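Local coordinates for xylose isomerase domain protein (Alicyclobacillus acidocaldarius subsp. acidocaldarius, PDB 3U0H) that probably acts as an isomerase built on a xylose isomerase-like TIM barrel, with its substrate and reaction not established, at residues 22-25 with 26-30; 156-159 with 160-163; 189-192 with 193-197; 241-244 with 245-248. All blocks are in the same frame, centred on the assembly; numbering follows the deposited sequence.

Contact 1 (22-25 with 26-30); sequences LDLA and RETGY
Leu24 O takes two bonds from one residue: the backbone Thr28 N at 2.9 Å and the hydroxyl Thr28 OG1, which donates to Leu24 O over 2.8 Å. The two donors come from opposite faces of the carbonyl plane, the hydroxyl the more tilted of the pair, so the oxygen is gripped from both sides. The torsion explains the reach: with chi1 at 51°, OG1 sits between its own backbone N and carbonyl carbon and is turned back toward the preceding turn, and CG2 is left beside the backbone N. With an alanine at Thr28 the backbone bond could remain, but Leu24 O would probably be left without its hydroxyl donor, and part of the packing on helix 261-280 would go with it. Helix 18-27 stops here in a Schellman motif. Gly29, at positive phi, is its C-prime residue; Tyr30 N reaches back to Ala25 O at 3.0 Å, and Gly29 N bonds Arg26 O inside the turn. Ala25 O also lies at the edge of the Tyr30 ring, near its plane, while Ala25 CB and Tyr30 CB pack at 4.4 Å. Farther back, Asp23 and Arg26 lie side by side, their carboxylate and guanidinium planes 26° apart. They form a salt bridge whose hydrogen bond, Arg26 NH2 to Asp23 OD1 at 3.4 Å, is weak, with an N-H...O angle of 129°; the same oxygen has a stronger partner in Arg59. The phenol of Tyr30 hydrogen-bonds Ala265 O on helix 261-280, against which Leu24 and Thr28 also pack.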
loop_
_atom_site.group_PDB
_atom_site.type_symbol
_atom_site.label_atom_id
_atom_site.label_comp_id
_atom_site.label_asym_id
_atom_site.label_seq_id
_atom_site.Cartn_x
_atom_site.Cartn_y
_atom_site.Cartn_z
ATOM N N LEU A 22 -3.678 13.557 38.745
ATOM C CA LEU A 22 -4.418 12.295 38.689
ATOM C C LEU A 22 -5.328 12.146 39.914
ATOM O O LEU A 22 -6.412 11.589 39.799
ATOM C CB LEU A 22 -3.476 11.105 38.553
ATOM C CG LEU A 22 -2.610 11.111 37.271
ATOM C CD1 LEU A 22 -1.551 10.018 37.267
ATOM C CD2 LEU A 22 -3.476 11.026 36.042
ATOM N N ASP A 23 -4.867 12.648 41.064
ATOM C CA ASP A 23 -5.648 12.614 42.310
ATOM C C ASP A 23 -6.910 13.455 42.183
ATOM O O ASP A 23 -7.985 13.049 42.596
ATOM C CB ASP A 23 -4.831 13.157 43.510
ATOM C CG ASP A 23 -3.808 12.146 44.070
ATOM O OD1 ASP A 23 -3.850 10.949 43.748
ATOM O OD2 ASP A 23 -2.963 12.545 44.902
ATOM N N LEU A 24 -6.747 14.656 41.643
ATOM C CA LEU A 24 -7.879 15.500 41.356
ATOM C C LEU A 24 -8.910 14.787 40.401
ATOM O O LEU A 24 -10.114 14.888 40.630
ATOM C CB LEU A 24 -7.346 16.811 40.785
ATOM C CG LEU A 24 -8.113 18.124 40.867
ATOM C CD1 LEU A 24 -7.093 19.240 40.679
ATOM C CD2 LEU A 24 -9.193 18.186 39.792
ATOM N N ALA A 25 -8.446 14.081 39.351
ATOM C CA ALA A 25 -9.378 13.392 38.446
ATOM C C ALA A 25 -10.241 12.397 39.188
ATOM O O ALA A 25 -11.449 12.409 39.029
ATOM C CB ALA A 25 -8.650 12.689 37.293
ATOM N N ARG A 26 -9.617 11.547 39.995
ATOM C CA ARG A 26 -10.322 10.532 40.797
ATOM C C ARG A 26 -11.295 11.224 41.744
ATOM O O ARG A 26 -12.465 10.853 41.819
ATOM C CB ARG A 26 -9.330 9.703 41.666
ATOM C CG ARG A 26 -9.909 8.444 42.364
ATOM C CD ARG A 26 -9.459 8.189 43.834
ATOM N NE ARG A 26 -8.020 7.878 44.081
ATOM C CZ ARG A 26 -7.082 8.739 44.541
ATOM N NH1 ARG A 26 -7.378 10.010 44.822
ATOM N NH2 ARG A 26 -5.816 8.334 44.711
ATOM N N GLU A 27 -10.780 12.217 42.474
ATOM C CA GLU A 27 -11.535 12.885 43.528
ATOM C C GLU A 27 -12.756 13.561 42.956
ATOM O O GLU A 27 -13.778 13.583 43.615
ATOM C CB GLU A 27 -10.685 13.903 44.310
ATOM C CG GLU A 27 -11.435 14.683 45.385
ATOM C CD GLU A 27 -12.041 13.800 46.479
ATOM O OE1 GLU A 27 -11.303 12.932 47.001
ATOM O OE2 GLU A 27 -13.247 13.961 46.824
ATOM N N THR A 28 -12.669 14.100 41.739
ATOM C CA THR A 28 -13.823 14.800 41.171
ATOM C C THR A 28 -14.715 13.852 40.330
ATOM O O THR A 28 -15.611 14.326 39.625
ATOM C CB THR A 28 -13.442 16.103 40.398
ATOM O OG1 THR A 28 -12.413 15.830 39.448
ATOM C CG2 THR A 28 -12.984 17.254 41.351
ATOM N N GLY A 29 -14.490 12.528 40.437
ATOM C CA GLY A 29 -15.366 11.538 39.859
ATOM C C GLY A 29 -15.158 11.268 38.357
ATOM O O GLY A 29 -16.061 10.713 37.724
ATOM N N TYR A 30 -14.021 11.672 37.766
ATOM C CA TYR A 30 -13.748 11.295 36.368
ATOM C C TYR A 30 -13.121 9.904 36.280
ATOM O O TYR A 30 -12.509 9.418 37.247
ATOM C CB TYR A 30 -12.775 12.243 35.705
ATOM C CG TYR A 30 -13.266 13.623 35.431
ATOM C CD1 TYR A 30 -13.238 14.585 36.406
ATOM C CD2 TYR A 30 -13.671 13.997 34.193
ATOM C CE1 TYR A 30 -13.661 15.870 36.168
ATOM C CE2 TYR A 30 -14.084 15.301 33.936
ATOM C CZ TYR A 30 -14.077 16.239 34.940
ATOM O OH TYR A 30 -14.499 17.554 34.737
#

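Contact 2 (156-159 with 160-163); sequences VQSL and ADLK
Ser158 OG receives Asp161 N at 3.0 Å, a nearly straight capping bond (168°) at Ser158, the N-cap residue of helix 159-169. Its chi1 of 73° sets OG between the backbone N and the carbonyl carbon, where it can face the first turn. The backbone of the cap residue serves the same turn, since Ser158 O accepts from Leu162 N at 2.9 Å in the carbonyl plane. Asp161 answers in the reverse direction. Its CG stands anti to the carbonyl carbon (chi1 -70°), which carries the carboxylate back past the cap until Asp161 OD2 meets Gln157 N at 2.9 Å, on the anti side and slightly out of the carboxylate plane. The other oxygen, OD1, forms a salt bridge with Arg115 of the second subunit, so one carboxylate ties the helix start both to its own loop and to the neighbour. A leucine in place of Asp161 would probably leave Gln157 N without its acceptor and Arg115 of the second subunit without its opposite charge. The side chains of Val156 and Asp161 lie alongside each other with opposite headings, Val156 CG1 coming within 3.8 Å of Asp161 CB. Val156 CG1 also packs on Leu162 CB at 4.0 Å, giving the loop an apolar side against the helix. Gln157 has its chain extended, and its NE2 donates to Pro107 O. A water also joins cap and carboxylate: it donates to Asp161 OD2 at 2.9 Å and lies 3.3 Å from Ser158 OG.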
loop_
_atom_site.group_PDB
_atom_site.type_symbol
_atom_site.label_atom_id
_atom_site.label_comp_id
_atom_site.label_asym_id
_atom_site.label_seq_id
_atom_site.Cartn_x
_atom_site.Cartn_y
_atom_site.Cartn_z
ATOM N N VAL A 156 -6.009 24.677 6.379
ATOM C CA VAL A 156 -7.288 24.115 6.832
ATOM C C VAL A 156 -7.972 25.000 7.857
ATOM O O VAL A 156 -7.398 25.273 8.901
ATOM C CB VAL A 156 -7.096 22.705 7.442
ATOM C CG1 VAL A 156 -8.374 22.138 8.082
ATOM C CG2 VAL A 156 -6.594 21.769 6.342
ATOM N N GLN A 157 -9.237 25.353 7.593
ATOM C CA GLN A 157 -10.043 26.245 8.478
ATOM C C GLN A 157 -11.404 25.706 8.830
ATOM O O GLN A 157 -12.232 26.407 9.462
ATOM C CB GLN A 157 -10.203 27.615 7.834
ATOM C CG GLN A 157 -8.858 28.318 7.708
ATOM C CD GLN A 157 -8.895 29.533 6.835
ATOM O OE1 GLN A 157 -9.955 30.023 6.451
ATOM N NE2 GLN A 157 -7.718 30.049 6.539
ATOM N N SER A 158 -11.584 24.420 8.538
ATOM C CA SER A 158 -12.877 23.795 8.655
ATOM C C SER A 158 -12.806 22.303 8.410
ATOM O O SER A 158 -11.854 21.788 7.813
ATOM C CB SER A 158 -13.813 24.371 7.594
ATOM O OG SER A 158 -13.437 23.848 6.295
ATOM N N LEU A 159 -13.859 21.631 8.833
ATOM C CA LEU A 159 -14.014 20.231 8.576
ATOM C C LEU A 159 -14.019 19.905 7.077
ATOM O O LEU A 159 -13.413 18.939 6.675
ATOM C CB LEU A 159 -15.315 19.753 9.205
ATOM C CG LEU A 159 -15.645 18.300 8.931
ATOM C CD1 LEU A 159 -14.442 17.438 9.452
ATOM C CD2 LEU A 159 -17.004 17.911 9.545
ATOM N N ALA A 160 -14.707 20.692 6.276
ATOM C CA ALA A 160 -14.738 20.498 4.780
ATOM C C ALA A 160 -13.318 20.557 4.211
ATOM O O ALA A 160 -12.915 19.731 3.412
ATOM C CB ALA A 160 -15.666 21.531 4.051
ATOM N N ASP A 161 -12.545 21.530 4.657
ATOM C CA ASP A 161 -11.130 21.612 4.265
ATOM C C ASP A 161 -10.359 20.351 4.690
ATOM O O ASP A 161 -9.611 19.763 3.895
ATOM C CB ASP A 161 -10.428 22.809 4.914
ATOM C CG ASP A 161 -10.869 24.157 4.366
ATOM O OD1 ASP A 161 -11.687 24.209 3.437
ATOM O OD2 ASP A 161 -10.400 25.170 4.944
ATOM N N LEU A 162 -10.511 19.988 5.964
ATOM C CA LEU A 162 -9.841 18.814 6.487
ATOM C C LEU A 162 -10.156 17.559 5.672
ATOM O O LEU A 162 -9.257 16.734 5.453
ATOM C CB LEU A 162 -10.196 18.562 7.949
ATOM C CG LEU A 162 -9.526 17.322 8.606
ATOM C CD1 LEU A 162 -8.014 17.372 8.513
ATOM C CD2 LEU A 162 -9.960 17.170 10.091
ATOM N N LYS A 163 -11.419 17.397 5.252
ATOM C CA LYS A 163 -11.772 16.229 4.465
ATOM C C LYS A 163 -11.058 16.183 3.122
ATOM O O LYS A 163 -10.730 15.086 2.659
ATOM C CB LYS A 163 -13.236 16.195 4.166
ATOM C CG LYS A 163 -14.133 15.746 5.283
ATOM C CD LYS A 163 -15.570 15.973 4.783
ATOM C CE LYS A 163 -16.586 15.047 5.414
ATOM N NZ LYS A 163 -17.994 15.476 5.115
HETATM O O HOH W 1 -12.824 26.722 4.815
#

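Contact 3 (189-192 with 193-197); sequences HEDD and LAQLP
Glu190 O is the acceptor on which the short helix 190-194 turns: Ala194 N reaches it at 3.0 Å in the carbonyl plane, and Leu193 N adds a weak bond bent to 135°. Leu193 CB lies 3.5 Å from Glu190 O, so the compact side of the contact is made by backbone and the root of a buried leucine. The start of the helix is equally close-knit. His189 and Asp192 form a capping box, in which Asp192 OD2 takes His189 N at 2.7 Å through its anti lone pair, and the imidazole nitrogen His189 ND1 accepts from Asp191 N at 3.1 Å. That second bond is nearly straight (174°) and enters at the ring edge, in plane. Looser geometry marks the far end, where the exposed Gln195 bends at chi2 and folds its amide back beside Asp191. The rotation of this amide is doubtful, because OE1 as modelled faces another acceptor, Asp191 O. The backbone bond from Gln195 N to Asp191 O is weak, at 3.2 Å. Beyond these segments the compact side faces helix 231-241: Leu193 packs on Phe234 and Leu238, and Glu190 forms a salt bridge with Arg236. Helix 190-194 thus lies against helix 231-241, just ahead of barrel strand 201-206.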
loop_
_atom_site.group_PDB
_atom_site.type_symbol
_atom_site.label_atom_id
_atom_site.label_comp_id
_atom_site.label_asym_id
_atom_site.label_seq_id
_atom_site.Cartn_x
_atom_site.Cartn_y
_atom_site.Cartn_z
ATOM N N HIS A 189 -22.669 23.279 11.167
ATOM C CA HIS A 189 -24.023 22.858 11.559
ATOM C C HIS A 189 -23.938 21.468 12.157
ATOM O O HIS A 189 -23.057 20.668 11.804
ATOM C CB HIS A 189 -24.896 22.813 10.285
ATOM C CG HIS A 189 -26.401 22.724 10.521
ATOM N ND1 HIS A 189 -27.053 21.538 10.713
ATOM C CD2 HIS A 189 -27.411 23.723 10.493
ATOM C CE1 HIS A 189 -28.381 21.767 10.833
ATOM N NE2 HIS A 189 -28.599 23.101 10.691
ATOM N N GLU A 190 -24.850 21.169 13.082
ATOM C CA GLU A 190 -25.004 19.819 13.639
ATOM C C GLU A 190 -24.848 18.717 12.551
ATOM O O GLU A 190 -24.159 17.734 12.777
ATOM C CB GLU A 190 -26.354 19.718 14.378
ATOM C CG GLU A 190 -26.973 18.319 14.467
ATOM C CD GLU A 190 -28.121 18.206 15.452
ATOM O OE1 GLU A 190 -28.679 19.232 15.899
ATOM O OE2 GLU A 190 -28.463 17.059 15.773
ATOM N N ASP A 191 -25.457 18.910 11.377
ATOM C CA ASP A 191 -25.447 17.914 10.291
ATOM C C ASP A 191 -24.042 17.698 9.694
ATOM O O ASP A 191 -23.790 16.652 9.119
ATOM C CB ASP A 191 -26.457 18.243 9.128
ATOM C CG ASP A 191 -27.921 18.280 9.578
ATOM O OD1 ASP A 191 -28.234 17.774 10.680
ATOM O OD2 ASP A 191 -28.775 18.794 8.808
ATOM N N ASP A 192 -23.155 18.680 9.790
ATOM C CA ASP A 192 -21.788 18.470 9.324
ATOM C C ASP A 192 -21.099 17.325 10.084
ATOM O O ASP A 192 -20.356 16.503 9.508
ATOM C CB ASP A 192 -20.981 19.762 9.442
ATOM C CG ASP A 192 -21.486 20.842 8.499
ATOM O OD1 ASP A 192 -21.531 20.585 7.269
ATOM O OD2 ASP A 192 -21.837 21.945 8.988
ATOM N N LEU A 193 -21.433 17.250 11.376
ATOM C CA LEU A 193 -20.883 16.276 12.286
ATOM C C LEU A 193 -21.646 14.994 12.234
ATOM O O LEU A 193 -21.036 13.945 12.302
ATOM C CB LEU A 193 -20.896 16.826 13.688
ATOM C CG LEU A 193 -20.202 18.161 13.866
ATOM C CD1 LEU A 193 -20.306 18.607 15.321
ATOM C CD2 LEU A 193 -18.743 18.071 13.437
ATOM N N ALA A 194 -22.974 15.048 12.115
ATOM C CA ALA A 194 -23.777 13.829 11.994
ATOM C C ALA A 194 -23.455 12.974 10.744
ATOM O O ALA A 194 -23.697 11.771 10.737
ATOM C CB ALA A 194 -25.285 14.135 12.020
ATOM N N GLN A 195 -22.946 13.584 9.687
ATOM C CA GLN A 195 -22.776 12.853 8.451
ATOM C C GLN A 195 -21.403 12.245 8.385
ATOM O O GLN A 195 -21.074 11.628 7.402
ATOM C CB GLN A 195 -23.081 13.792 7.295
ATOM C CG GLN A 195 -24.624 13.867 7.082
ATOM C CD GLN A 195 -25.127 15.212 6.553
ATOM O OE1 GLN A 195 -24.321 16.068 6.162
ATOM N NE2 GLN A 195 -26.456 15.424 6.571
ATOM N N LEU A 196 -20.560 12.468 9.404
ATOM C CA LEU A 196 -19.218 11.812 9.480
ATOM C C LEU A 196 -19.303 10.324 9.784
ATOM O O LEU A 196 -20.013 9.931 10.686
ATOM C CB LEU A 196 -18.343 12.416 10.562
ATOM C CG LEU A 196 -17.746 13.758 10.266
ATOM C CD1 LEU A 196 -17.043 14.207 11.523
ATOM C CD2 LEU A 196 -16.806 13.671 9.064
ATOM N N PRO A 197 -18.520 9.509 9.099
ATOM C CA PRO A 197 -18.502 8.129 9.585
ATOM C C PRO A 197 -17.886 8.075 10.983
ATOM O O PRO A 197 -17.002 8.858 11.284
ATOM C CB PRO A 197 -17.642 7.385 8.544
ATOM C CG PRO A 197 -17.624 8.311 7.331
ATOM C CD PRO A 197 -17.695 9.700 7.890
#

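Contact 4 (241-244 with 245-248)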
loop_
_atom_site.group_PDB
_atom_site.type_symbol
_atom_site.label_atom_id
_atom_site.label_comp_id
_atom_site.label_asym_id
_atom_site.label_seq_id
_atom_site.Cartn_x
_atom_site.Cartn_y
_atom_site.Cartn_z
ATOM N N ALA A 241 -23.398 10.642 14.607
ATOM C CA ALA A 241 -22.230 10.075 13.930
ATOM C C ALA A 241 -21.892 8.695 14.427
ATOM O O ALA A 241 -21.486 7.865 13.640
ATOM C CB ALA A 241 -21.038 10.964 14.103
ATOM N N GLY A 242 -22.000 8.480 15.745
ATOM C CA GLY A 242 -21.645 7.235 16.389
ATOM C C GLY A 242 -20.434 7.346 17.307
ATOM O O GLY A 242 -19.803 6.365 17.626
ATOM N N TYR A 243 -20.090 8.535 17.757
ATOM C CA TYR A 243 -18.974 8.677 18.701
ATOM C C TYR A 243 -19.366 8.221 20.110
ATOM O O TYR A 243 -20.430 8.583 20.594
ATOM C CB TYR A 243 -18.562 10.120 18.760
ATOM C CG TYR A 243 -17.372 10.351 19.635
ATOM C CD1 TYR A 243 -16.120 9.961 19.205
ATOM C CD2 TYR A 243 -17.498 10.980 20.883
ATOM C CE1 TYR A 243 -15.015 10.168 19.991
ATOM C CE2 TYR A 243 -16.385 11.191 21.704
ATOM C CZ TYR A 243 -15.139 10.794 21.244
ATOM O OH TYR A 243 -13.984 10.970 21.991
ATOM N N ARG A 244 -18.515 7.415 20.737
ATOM C CA ARG A 244 -18.812 6.822 22.038
ATOM C C ARG A 244 -17.565 6.824 22.912
ATOM O O ARG A 244 -17.145 5.752 23.382
ATOM C CB ARG A 244 -19.269 5.339 21.906
ATOM C CG ARG A 244 -20.513 5.109 21.068
ATOM C CD ARG A 244 -21.756 5.685 21.720
ATOM N NE ARG A 244 -22.962 5.395 20.943
ATOM C CZ ARG A 244 -23.498 6.167 20.003
ATOM N NH1 ARG A 244 -22.927 7.358 19.662
ATOM N NH2 ARG A 244 -24.615 5.723 19.356
ATOM N N GLY A 245 -16.966 7.981 23.131
ATOM C CA GLY A 245 -15.785 8.054 23.961
ATOM C C GLY A 245 -15.709 9.359 24.718
ATOM O O GLY A 245 -16.730 9.963 25.042
ATOM N N PRO A 246 -14.485 9.782 25.053
ATOM C CA PRO A 246 -14.290 10.918 25.935
ATOM C C PRO A 246 -14.489 12.240 25.267
ATOM O O PRO A 246 -14.114 12.441 24.078
ATOM C CB PRO A 246 -12.813 10.795 26.341
ATOM C CG PRO A 246 -12.181 9.995 25.245
ATOM C CD PRO A 246 -13.249 8.989 24.934
ATOM N N VAL A 247 -15.055 13.133 26.043
ATOM C CA VAL A 247 -15.242 14.523 25.661
ATOM C C VAL A 247 -14.501 15.388 26.657
ATOM O O VAL A 247 -14.915 15.525 27.822
ATOM C CB VAL A 247 -16.728 14.844 25.682
ATOM C CG1 VAL A 247 -16.999 16.284 25.347
ATOM C CG2 VAL A 247 -17.490 13.874 24.761
ATOM N N ALA A 248 -13.408 15.995 26.194
ATOM C CA ALA A 248 -12.545 16.781 27.084
ATOM C C ALA A 248 -12.834 18.254 27.042
ATOM O O ALA A 248 -12.965 18.832 25.963
ATOM C CB ALA A 248 -11.107 16.552 26.739
#
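Tyr243 OH donates to Pro246 O at 2.6 Å, the shortest polar link between loop 241-244 and the start of strand 246-249. The donor is tilted 24° from the carbonyl plane, and the acceptor lies at the ring edge, in plane with the phenol. One ring face meets the backbone: Gly245 N sits 3.6 Å above the Tyr243 ring plane, offset toward the rim. At the edge, Tyr243 CE2 touches Val247 CG2 at 4.2 Å. The ring reaches this place because CG stands anti to the backbone N (chi1 -176°), which lays the side chain along the chain that follows. Gly245 permits the close passage, as a CB there would come about 3.3 Å from Tyr243 OH and would clash with Pro246 CD.

Arg244 supplies the next layer. Its chain bends at chi2 and returns Arg244 NH1 to Tyr243 O at 2.9 Å, with the oxygen in the guanidinium plane but the nitrogen well above the carbonyl plane. NH1 also bonds Tyr239 O, and NE makes a salt bridge to Glu53 of the third subunit. On the barrel side, Tyr243 packs on Val201 and Val204.

Just before the tyrosine, Gly242 is the C-prime residue of a Schellman motif closing helix 231-241. The whole is the helix-to-strand turn leading into the last strand of a TIM barrel, where 246-249 pairs with 201-206 and with the first strand, 5-8.

In the fold
All four contacts are local turns of one closed eight-stranded barrel, placed at helix ends or on the turn into a strand. Contacts 2 and 3 have centres 13 Å apart and touch: Leu159 CD2 lies 3.6 Å from Asp192 O, and Lys163 CE is 3.9 Å from Leu196 CD2. Contact 3 also meets contact 4, through Ala241 CB at 3.5 Å from Leu193 O, so contact 3 links the other two, which do not touch each other (nearest atoms about 9 Å apart). Contact 1 stands apart, its nearest atoms about 6 Å from contact 4, while its centre is 35 Å from that of contact 2, across the chain's centre. Contacts 2 and 4 also reach different neighbouring subunits.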